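Local coordinates for CLIP-associating protein (Drosophila melanogaster, PDB 4G3A), which tracks microtubule plus ends and stabilises dynamic microtubules for mitotic spindle formation and kinetochore attachment, and of which this chain is the N-terminal TOG-like domain, at residues 49-54 and 82-87; 94-99 and 130-135; 147-152 and 182-187; 153-158 and 162-167; 194-197 and 202-205. All blocks are in the same frame, centred on the assembly; numbering follows the deposited sequence.

In the fold
The chain is an all-helical TOG domain with HEAT repeats, and the five contacts follow it toward the C terminus. Contact 1 closes the first loop, joining helix 47-58 to the turn before helix 88-98. Contact 2 follows in series and joins helix 88-98 to helix 125-136. Contact 3 pairs helix 142-159 with helix 182-199 and adjoins contact 2 in space. Contact 4 falls within the span of contact 3, where helix 142-159 meets the chain that leaves it. Contact 5 comes last, between helix 182-199 and helix 203-208, and packs against contact 4. No two loops cross. Contacts 1 and 5 lie on opposite sides of the chain's centre, about 38 Å apart between centres.

Contact 1. Residues 49-54 and 82-87; sequences FLIDGL and SDFNAY
Ile51 and Tyr87 mark the closest backbone approach, with 7.6 Å between Ile51 CA and Tyr87 CA. Residues 49-54 are helical throughout, while 82-87 open with the end of a 3-10 segment and run on into the turn before the next helix. Both CB atoms, of Ile51 and of Tyr87, point toward the other segment. The main contact is a CH-pi interaction. Ile51 CG1 sits over the centre of the Tyr87 ring, 3.6 Å from its centroid and only 9° off the ring normal. CG1 gets there because it stands beside the backbone N, anti to the carbonyl carbon (chi1 -59°). The two methyls flank it: Ile51 CG2 is 3.9 Å from Tyr87 CD1, and Ile51 CD1 is 4.0 Å from Tyr87 CD2. The opposite face of the ring is taken by Ala86 CB, 4.1 Å above its plane. A glycine in place of Tyr87 would probably leave one side of Ile51 without its partner and open a gap between Ile51 and Ala86. Phe84 adds a looser apolar contact, with its CE2 atom 4.3 Å from Ile51 CD1. Tyr87 CB also lies above one face of that ring, toward its rim. No hydrogen bond crosses between the segments. Helix 47-58 is in the first HEAT repeat and Tyr87 in the second, so the contact joins two successive repeats of the TOG domain. Around them, Phe73 of helix 63-80 touches Ile51, Leu54 and Phe84. Helix 9-18 packs on helix 47-58 as well, with Met16 touching Leu50 and Leu54.

Contact 2. Residues 94-99 and 130-135; sequences HVIDRL and DKLATS
Ile96, in the second HEAT repeat, reaches from helix 88-98 to Leu132 and Ser135 on helix 125-136. This is helix-to-helix packing within the stacked array of the TOG domain. The backbones come within 7.6 Å, measured from Ile96 CA to Leu132 CA. Ile96 is the one residue of its segment in close contact, and its longer branch does the touching. Ile96 CG1 lies 3.8 Å from Leu132 CD2, and the same leucine methyl is 3.9 Å from Ile96 CD1. The two side chains run alongside each other in opposite directions. Ile96 is extended beyond CG1 (chi2 173°), which carries CD1 on to Ser135. There CD1 meets Ser135 CB at 3.7 Å, with Ser135 OG slightly farther away at 4.0 Å. The serine contributes mainly through its CB, and no hydrogen bond crosses the contact. Leu132 and Ile96 are buried, while Ser135 lies nearer the surface. A polar link runs beside them, where Asp97 OD1 is hydrogen-bonded to His139 NE2 and Ile96 touches the same histidine. Helix 142-159 lies against Leu132 through Phe148 and Thr151. Helix 104-119 supports the other segment, with Val95 resting on Leu113.

Contact 3. Residues 147-152 and 182-187; sequences EFLQTI and VNVREA
Leu149 CD1 makes the whole of the close contact with residues 182-187. Its nearest partner is Ala187 CB at 3.9 Å, followed by Ala187 C at 4.0 Å. The small alanine probably allows the close approach, with Leu149 CA and Ala187 CA 6.9 Å apart. Val184, one turn earlier, is a looser neighbour: Leu149 CD1 is 4.2 Å from Val184 O and 4.4 Å from Val184 CG1. The leucine has CG beside its backbone N and opposite the carbonyl carbon (chi1 -69°), with CD1 projecting toward the second helix. No hydrogen bond joins the segments, and the contact is apolar.

A second shell surrounds these residues. Leu149 also packs on Leu176, in the loop that leads toward helix 182-199. Val184 rests on Ala142 and Arg145, and Ala187 on Glu146, so the first turns of helix 142-159 meet the same surface. On another flank, helix 142-159 is held through Thr151 OG1 and Glu147 OE1, which both hydrogen-bond to Gln111 of helix 104-119.

Residues 182-187 belong to the third HEAT repeat. The two segments run in roughly the same direction, so helices 142-159 and 182-199 lie side by side, as in the stacked helical layers of a HEAT-repeat solenoid.

Contact 4. Residues 153-158 and 162-167; sequences VNALHE and QQLSVR
Leu164 and Leu156 meet where the chain leaves helix 142-159 and folds back along it, with Leu156 CA and Leu164 CA 6.4 Å apart. The dense part is apolar. Leu164 CD2 is pressed against the helix, 4.0 Å from both Ala155 CB and Leu156 N. Leu156 CD1 reaches on to Val166 CG1 at 4.1 Å, and those two side chains cross at about a right angle. Leu156 places its CG anti to the backbone N (chi1 -163°), which brings CD1 to Val166, while CD2 lies toward Ile195 of helix 182-199. Leu164 O is buried here and has no hydrogen-bond partner in the model. Its closest neighbour on the helix is Leu156 CD1 at 4.2 Å.

Residues 163-167 begin the third HEAT repeat, in the loop that links helix 142-159 to helix 170-175. Ile129 of helix 125-136 touches Ala155 and Leu164, and Ile195 touches Leu156 and Val166.

Packing is looser between the two leucine side chains, where Leu156 CD1 comes no nearer than 4.3 Å to Leu164 CD2. On the solvent side, the exposed Ser165 points away from helix 142-159, though its backbone N bonds to Gln126 OE1. His157 links the helix to Glu194 and His198 of helix 182-199.

Contact 5. Residues 194-197 and 202-205; sequences EIYK and RLRP
Leu203 makes the apolar part of the contact through a single methyl, CD2, against Tyr196 and Ile195. Leu203 CD2 is 3.9 Å from Tyr196 CA and also 3.9 Å from Tyr196 CB, lying at the edge of the tyrosine ring, near its plane. It also approaches Ile195 CG2 at 4.2 Å. The leucine carries CG anti to its backbone N (chi1 179°), which directs CD2 at the helix. The backbones are close, with Tyr196 CA and Leu203 CA 6.5 Å apart.

The contact lies toward the C-terminal end of this chain, in the TOG domain. Helix 182-199, in the third HEAT repeat, is followed after a short turn by helix 203-208, and helix 215-229 packs beside both. From that helix, Phe225 stacks on the Tyr196 ring and touches Leu203 and Arg204.

The polar side brings Tyr196 and Arg204 together without a direct hydrogen bond. Tyr196 OH lies 3.5 Å from Arg204 NH1, at the edge of the guanidinium, but the angle is poor. The ring and guanidinium planes stand 87° apart. Asp201 OD1 links the two, hydrogen-bonded to Tyr196 OH and in a salt bridge with Arg204 NH1.

Salt bridges also hold the rest of the guanidinium. Arg204 NE pairs with Glu222 and Arg204 NH2 with Asp226. These carboxylates probably balance the arginine's charge and limit its rotation. Within helix 182-199, Lys197 NZ bridges to Glu194 OE1 at 3.1 Å, from above the carboxylate plane.

Contact 1. Residues 49-54 and 82-87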
# COMPACT_ATOMS: atom_id res chain seq x y z
N PHE A 49 -20.93 3.76 -9.53
CA PHE A 49 -21.90 3.51 -8.46
C PHE A 49 -21.38 2.49 -7.45
O PHE A 49 -21.63 2.61 -6.26
CB PHE A 49 -23.23 3.02 -9.04
CG PHE A 49 -24.08 4.10 -9.63
CD1 PHE A 49 -24.39 5.24 -8.91
CD2 PHE A 49 -24.60 3.96 -10.91
CE1 PHE A 49 -25.17 6.23 -9.46
CE2 PHE A 49 -25.39 4.95 -11.46
CZ PHE A 49 -25.68 6.08 -10.74
N LEU A 50 -20.66 1.48 -7.94
CA LEU A 50 -20.10 0.49 -7.04
C LEU A 50 -18.96 1.11 -6.24
O LEU A 50 -18.84 0.88 -5.04
CB LEU A 50 -19.61 -0.74 -7.79
CG LEU A 50 -18.95 -1.78 -6.88
CD1 LEU A 50 -19.92 -2.22 -5.79
CD2 LEU A 50 -18.47 -2.98 -7.68
N ILE A 51 -18.14 1.91 -6.92
CA ILE A 51 -17.04 2.62 -6.27
C ILE A 51 -17.55 3.51 -5.16
O ILE A 51 -17.03 3.49 -4.04
CB ILE A 51 -16.27 3.49 -7.27
CG1 ILE A 51 -15.70 2.63 -8.39
CG2 ILE A 51 -15.16 4.28 -6.54
CD1 ILE A 51 -14.72 1.55 -7.91
N ASP A 52 -18.58 4.30 -5.46
CA ASP A 52 -19.19 5.18 -4.48
C ASP A 52 -19.72 4.37 -3.30
O ASP A 52 -19.58 4.78 -2.15
CB ASP A 52 -20.32 6.00 -5.11
CG ASP A 52 -19.84 6.90 -6.24
OD1 ASP A 52 -18.63 7.22 -6.29
OD2 ASP A 52 -20.68 7.28 -7.09
N GLY A 53 -20.31 3.22 -3.60
CA GLY A 53 -20.88 2.36 -2.57
C GLY A 53 -19.85 1.79 -1.63
O GLY A 53 -20.10 1.63 -0.43
N LEU A 54 -18.67 1.46 -2.16
CA LEU A 54 -17.62 0.86 -1.35
C LEU A 54 -17.02 1.87 -0.37
O LEU A 54 -16.46 1.50 0.66
CB LEU A 54 -16.52 0.29 -2.25
CG LEU A 54 -16.88 -0.95 -3.07
CD1 LEU A 54 -15.81 -1.25 -4.10
CD2 LEU A 54 -17.10 -2.14 -2.15
N SER A 82 -5.82 -0.98 -16.02
CA SER A 82 -5.59 0.46 -16.14
C SER A 82 -6.88 1.26 -16.05
O SER A 82 -6.86 2.44 -15.70
CB SER A 82 -4.82 0.80 -17.43
OG SER A 82 -5.58 0.53 -18.60
N ASP A 83 -8.01 0.62 -16.36
CA ASP A 83 -9.29 1.32 -16.30
C ASP A 83 -9.62 1.77 -14.88
O ASP A 83 -10.29 2.78 -14.68
CB ASP A 83 -10.41 0.46 -16.90
CG ASP A 83 -10.25 0.26 -18.40
OD1 ASP A 83 -9.72 1.17 -19.08
OD2 ASP A 83 -10.64 -0.81 -18.91
N PHE A 84 -9.11 1.04 -13.89
CA PHE A 84 -9.33 1.40 -12.49
C PHE A 84 -8.76 2.78 -12.14
O PHE A 84 -9.18 3.39 -11.16
CB PHE A 84 -8.72 0.36 -11.55
CG PHE A 84 -9.11 0.56 -10.11
CD1 PHE A 84 -8.35 1.35 -9.26
CD2 PHE A 84 -10.26 -0.05 -9.61
CE1 PHE A 84 -8.72 1.54 -7.94
CE2 PHE A 84 -10.65 0.13 -8.29
CZ PHE A 84 -9.88 0.92 -7.45
N ASN A 85 -7.81 3.26 -12.94
CA ASN A 85 -7.06 4.46 -12.55
C ASN A 85 -7.95 5.69 -12.46
O ASN A 85 -7.53 6.73 -11.96
CB ASN A 85 -5.86 4.70 -13.47
CG ASN A 85 -4.81 5.59 -12.84
OD1 ASN A 85 -4.61 5.56 -11.62
ND2 ASN A 85 -4.14 6.39 -13.66
N ALA A 86 -9.18 5.56 -12.94
CA ALA A 86 -10.16 6.63 -12.81
C ALA A 86 -10.55 6.84 -11.35
O ALA A 86 -11.04 7.90 -10.97
CB ALA A 86 -11.40 6.31 -13.63
N TYR A 87 -10.31 5.83 -10.52
CA TYR A 87 -10.78 5.86 -9.14
C TYR A 87 -9.64 5.99 -8.12
O TYR A 87 -9.88 6.20 -6.93
CB TYR A 87 -11.60 4.61 -8.85
CG TYR A 87 -12.67 4.37 -9.90
CD1 TYR A 87 -13.75 5.23 -10.01
CD2 TYR A 87 -12.58 3.30 -10.78
CE1 TYR A 87 -14.73 5.03 -10.97
CE2 TYR A 87 -13.56 3.09 -11.75
CZ TYR A 87 -14.63 3.96 -11.84
OH TYR A 87 -15.61 3.77 -12.79

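Contact 2. Residues 94-99 and 130-135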
# COMPACT_ATOMS: atom_id res chain seq x y z
N HIS A 94 -7.67 6.87 1.51
CA HIS A 94 -8.22 6.09 2.62
C HIS A 94 -7.53 4.73 2.79
O HIS A 94 -7.50 4.17 3.89
CB HIS A 94 -9.73 5.95 2.45
CG HIS A 94 -10.41 7.27 2.31
ND1 HIS A 94 -10.85 7.75 1.09
CD2 HIS A 94 -10.66 8.24 3.21
CE1 HIS A 94 -11.37 8.95 1.26
NE2 HIS A 94 -11.27 9.27 2.54
N VAL A 95 -6.99 4.20 1.70
CA VAL A 95 -6.17 3.01 1.76
C VAL A 95 -4.91 3.32 2.56
O VAL A 95 -4.49 2.53 3.39
CB VAL A 95 -5.78 2.55 0.36
CG1 VAL A 95 -4.84 1.35 0.46
CG2 VAL A 95 -7.04 2.20 -0.43
N ILE A 96 -4.34 4.48 2.31
CA ILE A 96 -3.19 4.95 3.07
C ILE A 96 -3.49 4.94 4.57
O ILE A 96 -2.73 4.36 5.35
CB ILE A 96 -2.77 6.36 2.63
CG1 ILE A 96 -2.12 6.31 1.24
CG2 ILE A 96 -1.81 7.00 3.66
CD1 ILE A 96 -1.82 7.67 0.64
N ASP A 97 -4.59 5.57 4.96
CA ASP A 97 -5.01 5.58 6.36
C ASP A 97 -5.10 4.17 6.94
O ASP A 97 -4.79 3.96 8.11
CB ASP A 97 -6.35 6.30 6.53
CG ASP A 97 -6.21 7.82 6.43
OD1 ASP A 97 -5.07 8.33 6.52
OD2 ASP A 97 -7.24 8.49 6.26
N ARG A 98 -5.54 3.21 6.14
CA ARG A 98 -5.68 1.84 6.63
C ARG A 98 -4.33 1.14 6.82
O ARG A 98 -4.25 0.08 7.45
CB ARG A 98 -6.57 1.01 5.70
CG ARG A 98 -8.02 1.46 5.66
CD ARG A 98 -8.74 1.14 6.97
NE ARG A 98 -10.07 1.75 7.02
CZ ARG A 98 -10.95 1.58 8.01
NH1 ARG A 98 -10.66 0.80 9.04
NH2 ARG A 98 -12.14 2.18 7.96
N LEU A 99 -3.26 1.72 6.28
CA LEU A 99 -1.94 1.17 6.55
C LEU A 99 -1.69 1.30 8.04
O LEU A 99 -0.90 0.54 8.61
CB LEU A 99 -0.85 1.90 5.76
CG LEU A 99 -0.87 1.71 4.25
CD1 LEU A 99 0.17 2.61 3.60
CD2 LEU A 99 -0.65 0.24 3.87
N ASP A 130 5.86 7.25 -5.43
CA ASP A 130 6.00 8.71 -5.31
C ASP A 130 4.73 9.32 -4.71
O ASP A 130 4.79 10.18 -3.83
CB ASP A 130 6.26 9.37 -6.66
CG ASP A 130 7.66 9.12 -7.20
OD1 ASP A 130 8.41 8.31 -6.63
OD2 ASP A 130 8.01 9.76 -8.22
N LYS A 131 3.58 8.89 -5.20
CA LYS A 131 2.31 9.42 -4.71
C LYS A 131 2.13 9.08 -3.23
O LYS A 131 1.70 9.92 -2.44
CB LYS A 131 1.15 8.85 -5.54
CG LYS A 131 -0.19 9.45 -5.17
CD LYS A 131 -0.22 10.96 -5.45
CE LYS A 131 -1.67 11.51 -5.47
NZ LYS A 131 -1.64 12.99 -5.60
N LEU A 132 2.45 7.85 -2.86
CA LEU A 132 2.35 7.45 -1.46
C LEU A 132 3.29 8.30 -0.61
O LEU A 132 2.95 8.67 0.52
CB LEU A 132 2.73 5.98 -1.31
CG LEU A 132 1.74 4.98 -1.93
CD1 LEU A 132 2.33 3.58 -1.86
CD2 LEU A 132 0.43 5.02 -1.19
N ALA A 133 4.49 8.53 -1.13
CA ALA A 133 5.53 9.23 -0.37
C ALA A 133 5.02 10.57 0.12
O ALA A 133 5.28 10.98 1.26
CB ALA A 133 6.76 9.43 -1.23
N THR A 134 4.29 11.26 -0.75
CA THR A 134 3.73 12.56 -0.42
C THR A 134 2.92 12.53 0.88
O THR A 134 3.00 13.45 1.68
CB THR A 134 2.88 13.11 -1.59
OG1 THR A 134 3.74 13.36 -2.71
CG2 THR A 134 2.17 14.41 -1.19
N SER A 135 2.16 11.46 1.08
CA SER A 135 1.27 11.38 2.24
C SER A 135 1.86 10.58 3.39
O SER A 135 1.42 10.71 4.53
CB SER A 135 -0.07 10.73 1.85
OG SER A 135 -0.76 11.48 0.87

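Contact 3. Residues 147-152 and 182-187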
# COMPACT_ATOMS: atom_id res chain seq x y z
N GLU A 147 4.71 1.17 7.71
CA GLU A 147 4.15 0.34 6.64
C GLU A 147 4.62 0.84 5.27
O GLU A 147 4.96 0.04 4.40
CB GLU A 147 2.61 0.32 6.72
CG GLU A 147 2.05 -0.53 7.85
CD GLU A 147 2.25 -2.02 7.62
OE1 GLU A 147 2.42 -2.42 6.44
OE2 GLU A 147 2.23 -2.78 8.61
N PHE A 148 4.64 2.16 5.10
CA PHE A 148 5.06 2.72 3.83
C PHE A 148 6.50 2.33 3.48
O PHE A 148 6.78 2.01 2.32
CB PHE A 148 4.86 4.23 3.76
CG PHE A 148 5.46 4.85 2.52
CD1 PHE A 148 5.06 4.40 1.26
CD2 PHE A 148 6.44 5.84 2.61
CE1 PHE A 148 5.62 4.94 0.12
CE2 PHE A 148 7.00 6.38 1.46
CZ PHE A 148 6.59 5.93 0.22
N LEU A 149 7.39 2.36 4.46
CA LEU A 149 8.77 1.90 4.23
C LEU A 149 8.74 0.47 3.71
O LEU A 149 9.48 0.12 2.79
CB LEU A 149 9.63 2.03 5.49
CG LEU A 149 9.93 3.48 5.90
CD1 LEU A 149 10.55 3.55 7.29
CD2 LEU A 149 10.81 4.19 4.87
N GLN A 150 7.85 -0.35 4.26
CA GLN A 150 7.74 -1.74 3.83
C GLN A 150 7.18 -1.83 2.41
O GLN A 150 7.57 -2.71 1.63
CB GLN A 150 6.88 -2.54 4.81
CG GLN A 150 6.78 -4.02 4.48
CD GLN A 150 8.09 -4.75 4.66
OE1 GLN A 150 8.55 -5.47 3.75
NE2 GLN A 150 8.72 -4.57 5.82
N THR A 151 6.27 -0.92 2.06
CA THR A 151 5.75 -0.87 0.70
C THR A 151 6.89 -0.62 -0.28
O THR A 151 6.94 -1.21 -1.36
CB THR A 151 4.70 0.25 0.52
OG1 THR A 151 3.63 0.07 1.46
CG2 THR A 151 4.16 0.25 -0.90
N ILE A 152 7.79 0.29 0.08
CA ILE A 152 8.96 0.57 -0.75
C ILE A 152 9.81 -0.69 -0.91
O ILE A 152 10.23 -1.05 -2.02
CB ILE A 152 9.84 1.66 -0.13
CG1 ILE A 152 9.12 3.01 -0.14
CG2 ILE A 152 11.18 1.74 -0.87
CD1 ILE A 152 9.89 4.11 0.60
N VAL A 182 10.45 4.27 17.91
CA VAL A 182 11.52 3.30 17.70
C VAL A 182 11.21 2.34 16.55
O VAL A 182 12.10 1.97 15.79
CB VAL A 182 11.89 2.51 18.99
CG1 VAL A 182 10.74 1.64 19.44
CG2 VAL A 182 13.14 1.68 18.77
N ASN A 183 9.94 1.95 16.41
CA ASN A 183 9.54 1.03 15.33
C ASN A 183 9.87 1.57 13.95
O ASN A 183 10.23 0.82 13.04
CB ASN A 183 8.05 0.73 15.40
CG ASN A 183 7.64 0.13 16.72
OD1 ASN A 183 7.70 0.80 17.76
ND2 ASN A 183 7.21 -1.12 16.70
N VAL A 184 9.72 2.88 13.79
CA VAL A 184 10.03 3.53 12.52
C VAL A 184 11.54 3.67 12.33
O VAL A 184 12.06 3.39 11.25
CB VAL A 184 9.33 4.89 12.41
CG1 VAL A 184 9.79 5.60 11.15
CG2 VAL A 184 7.79 4.69 12.37
N ARG A 185 12.25 4.11 13.37
CA ARG A 185 13.71 4.22 13.28
C ARG A 185 14.29 2.89 12.81
O ARG A 185 15.12 2.85 11.90
CB ARG A 185 14.34 4.65 14.62
CG ARG A 185 13.97 6.07 15.06
CD ARG A 185 14.88 6.58 16.23
NE ARG A 185 14.71 5.76 17.43
CZ ARG A 185 13.82 6.00 18.40
NH1 ARG A 185 13.01 7.05 18.33
NH2 ARG A 185 13.75 5.19 19.44
N GLU A 186 13.85 1.80 13.43
CA GLU A 186 14.33 0.47 13.07
C GLU A 186 13.92 0.02 11.67
O GLU A 186 14.69 -0.64 10.97
CB GLU A 186 13.92 -0.56 14.13
CG GLU A 186 14.69 -0.36 15.44
CD GLU A 186 14.41 -1.43 16.47
OE1 GLU A 186 13.36 -2.09 16.38
OE2 GLU A 186 15.25 -1.60 17.39
N ALA A 187 12.71 0.39 11.25
CA ALA A 187 12.23 0.10 9.89
C ALA A 187 13.06 0.85 8.85
O ALA A 187 13.34 0.33 7.77
CB ALA A 187 10.77 0.50 9.77

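Contact 4. Residues 153-158 and 162-167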
# COMPACT_ATOMS: atom_id res chain seq x y z
N VAL A 153 10.06 -1.35 0.20
CA VAL A 153 10.88 -2.57 0.19
C VAL A 153 10.26 -3.62 -0.74
O VAL A 153 10.94 -4.22 -1.58
CB VAL A 153 11.09 -3.13 1.60
CG1 VAL A 153 11.59 -4.58 1.54
CG2 VAL A 153 12.09 -2.26 2.39
N ASN A 154 8.95 -3.83 -0.59
CA ASN A 154 8.26 -4.85 -1.39
C ASN A 154 8.28 -4.51 -2.87
O ASN A 154 8.49 -5.38 -3.71
CB ASN A 154 6.81 -5.03 -0.93
CG ASN A 154 6.69 -5.58 0.48
OD1 ASN A 154 5.65 -5.44 1.12
ND2 ASN A 154 7.76 -6.19 0.97
N ALA A 155 8.04 -3.24 -3.19
CA ALA A 155 8.06 -2.78 -4.58
C ALA A 155 9.44 -2.95 -5.24
O ALA A 155 9.55 -3.34 -6.41
CB ALA A 155 7.62 -1.34 -4.66
N LEU A 156 10.49 -2.64 -4.49
CA LEU A 156 11.85 -2.84 -4.97
C LEU A 156 12.13 -4.32 -5.18
O LEU A 156 12.66 -4.73 -6.21
CB LEU A 156 12.85 -2.25 -3.94
CG LEU A 156 14.29 -1.98 -4.38
CD1 LEU A 156 14.32 -0.96 -5.51
CD2 LEU A 156 15.14 -1.50 -3.19
N HIS A 157 11.78 -5.13 -4.19
CA HIS A 157 12.02 -6.55 -4.31
C HIS A 157 11.26 -7.13 -5.51
O HIS A 157 11.76 -8.00 -6.20
CB HIS A 157 11.67 -7.28 -3.01
CG HIS A 157 12.69 -7.06 -1.91
ND1 HIS A 157 13.95 -6.61 -2.16
CD2 HIS A 157 12.58 -7.25 -0.57
CE1 HIS A 157 14.62 -6.52 -1.00
NE2 HIS A 157 13.81 -6.90 -0.04
N GLU A 158 10.06 -6.62 -5.77
CA GLU A 158 9.22 -7.19 -6.83
C GLU A 158 9.58 -6.67 -8.22
O GLU A 158 9.53 -7.42 -9.20
CB GLU A 158 7.73 -6.95 -6.54
CG GLU A 158 7.13 -7.95 -5.57
CD GLU A 158 5.82 -7.48 -4.97
OE1 GLU A 158 4.89 -7.14 -5.73
OE2 GLU A 158 5.72 -7.46 -3.72
N GLN A 162 14.96 -1.41 -12.40
CA GLN A 162 14.48 -1.17 -13.76
C GLN A 162 13.22 -0.28 -13.77
O GLN A 162 13.00 0.50 -14.69
CB GLN A 162 14.15 -2.52 -14.41
CG GLN A 162 14.05 -2.53 -15.93
CD GLN A 162 13.50 -3.85 -16.47
OE1 GLN A 162 13.30 -4.82 -15.72
NE2 GLN A 162 13.25 -3.90 -17.77
N GLN A 163 12.39 -0.42 -12.74
CA GLN A 163 11.15 0.34 -12.68
C GLN A 163 11.08 1.24 -11.46
O GLN A 163 10.18 2.08 -11.36
CB GLN A 163 9.94 -0.59 -12.70
CG GLN A 163 9.57 -1.14 -14.06
CD GLN A 163 8.22 -1.83 -14.05
OE1 GLN A 163 8.13 -3.03 -13.79
NE2 GLN A 163 7.16 -1.07 -14.32
N LEU A 164 11.99 1.05 -10.52
CA LEU A 164 11.95 1.86 -9.32
C LEU A 164 13.33 2.43 -9.02
O LEU A 164 14.26 1.69 -8.71
CB LEU A 164 11.44 1.06 -8.12
CG LEU A 164 10.77 1.93 -7.06
CD1 LEU A 164 9.44 2.46 -7.59
CD2 LEU A 164 10.58 1.17 -5.75
N SER A 165 13.44 3.75 -9.12
CA SER A 165 14.66 4.46 -8.77
C SER A 165 14.50 5.05 -7.38
O SER A 165 13.64 5.92 -7.16
CB SER A 165 14.92 5.58 -9.77
OG SER A 165 15.91 6.47 -9.29
N VAL A 166 15.31 4.58 -6.43
CA VAL A 166 15.17 4.99 -5.04
C VAL A 166 16.18 6.05 -4.62
O VAL A 166 16.21 6.44 -3.46
CB VAL A 166 15.27 3.79 -4.08
CG1 VAL A 166 14.03 2.92 -4.19
CG2 VAL A 166 16.52 2.99 -4.37
N ARG A 167 16.99 6.52 -5.55
CA ARG A 167 18.01 7.52 -5.21
C ARG A 167 17.39 8.72 -4.47
O ARG A 167 17.89 9.14 -3.43
CB ARG A 167 18.76 8.00 -6.44
CG ARG A 167 19.29 9.42 -6.30
CD ARG A 167 20.20 9.81 -7.45
NE ARG A 167 21.57 9.34 -7.25
CZ ARG A 167 22.46 9.93 -6.46
NH1 ARG A 167 22.12 11.01 -5.77
NH2 ARG A 167 23.68 9.43 -6.34

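Contact 5. Residues 194-197 and 202-205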
# COMPACT_ATOMS: atom_id res chain seq x y z
N GLU A 194 17.77 -3.11 2.78
CA GLU A 194 17.10 -3.71 1.62
C GLU A 194 17.46 -2.98 0.33
O GLU A 194 17.65 -3.62 -0.71
CB GLU A 194 15.57 -3.71 1.80
CG GLU A 194 15.07 -4.30 3.11
CD GLU A 194 15.37 -5.79 3.27
OE1 GLU A 194 15.65 -6.47 2.26
OE2 GLU A 194 15.30 -6.28 4.42
N ILE A 195 17.57 -1.65 0.39
CA ILE A 195 17.96 -0.87 -0.78
C ILE A 195 19.42 -1.19 -1.15
O ILE A 195 19.78 -1.28 -2.32
CB ILE A 195 17.81 0.64 -0.55
CG1 ILE A 195 16.33 1.06 -0.67
CG2 ILE A 195 18.68 1.43 -1.52
CD1 ILE A 195 16.06 2.51 -0.18
N TYR A 196 20.26 -1.39 -0.14
CA TYR A 196 21.64 -1.81 -0.44
C TYR A 196 21.68 -3.07 -1.31
O TYR A 196 22.53 -3.19 -2.20
CB TYR A 196 22.43 -2.02 0.85
CG TYR A 196 23.84 -2.55 0.60
CD1 TYR A 196 24.87 -1.70 0.21
CD2 TYR A 196 24.13 -3.89 0.76
CE1 TYR A 196 26.16 -2.18 -0.02
CE2 TYR A 196 25.41 -4.38 0.53
CZ TYR A 196 26.41 -3.53 0.14
OH TYR A 196 27.68 -4.04 -0.08
N LYS A 197 20.77 -4.00 -1.08
CA LYS A 197 20.76 -5.24 -1.85
C LYS A 197 20.60 -4.98 -3.35
O LYS A 197 21.11 -5.75 -4.16
CB LYS A 197 19.70 -6.21 -1.34
CG LYS A 197 20.03 -6.78 0.03
CD LYS A 197 18.83 -7.52 0.61
CE LYS A 197 19.08 -7.91 2.06
NZ LYS A 197 17.89 -8.56 2.67
N ARG A 202 27.68 1.79 -3.90
CA ARG A 202 27.58 3.22 -4.21
C ARG A 202 26.69 3.92 -3.18
O ARG A 202 26.67 5.15 -3.10
CB ARG A 202 27.02 3.45 -5.61
CG ARG A 202 25.50 3.43 -5.68
CD ARG A 202 24.97 4.13 -6.93
NE ARG A 202 25.01 3.27 -8.11
CZ ARG A 202 24.64 3.65 -9.33
NH1 ARG A 202 24.20 4.89 -9.53
NH2 ARG A 202 24.71 2.80 -10.34
N LEU A 203 25.94 3.13 -2.41
CA LEU A 203 25.05 3.69 -1.39
C LEU A 203 25.87 4.27 -0.23
O LEU A 203 25.44 5.22 0.42
CB LEU A 203 24.08 2.62 -0.88
CG LEU A 203 23.11 3.05 0.23
CD1 LEU A 203 22.25 4.19 -0.25
CD2 LEU A 203 22.24 1.89 0.68
N ARG A 204 27.06 3.70 -0.01
CA ARG A 204 27.89 4.08 1.14
C ARG A 204 28.33 5.55 1.13
O ARG A 204 28.12 6.27 2.11
CB ARG A 204 29.09 3.12 1.29
CG ARG A 204 28.71 1.67 0.99
CD ARG A 204 29.90 0.68 1.07
NE ARG A 204 30.06 0.21 2.43
CZ ARG A 204 29.89 -1.04 2.83
NH1 ARG A 204 29.59 -1.99 1.96
NH2 ARG A 204 30.05 -1.34 4.11
N PRO A 205 28.94 6.02 0.02
CA PRO A 205 29.31 7.44 -0.06
C PRO A 205 28.08 8.35 -0.20
O PRO A 205 28.14 9.52 0.16
CB PRO A 205 30.18 7.51 -1.32
CG PRO A 205 29.77 6.30 -2.12
CD PRO A 205 29.49 5.25 -1.11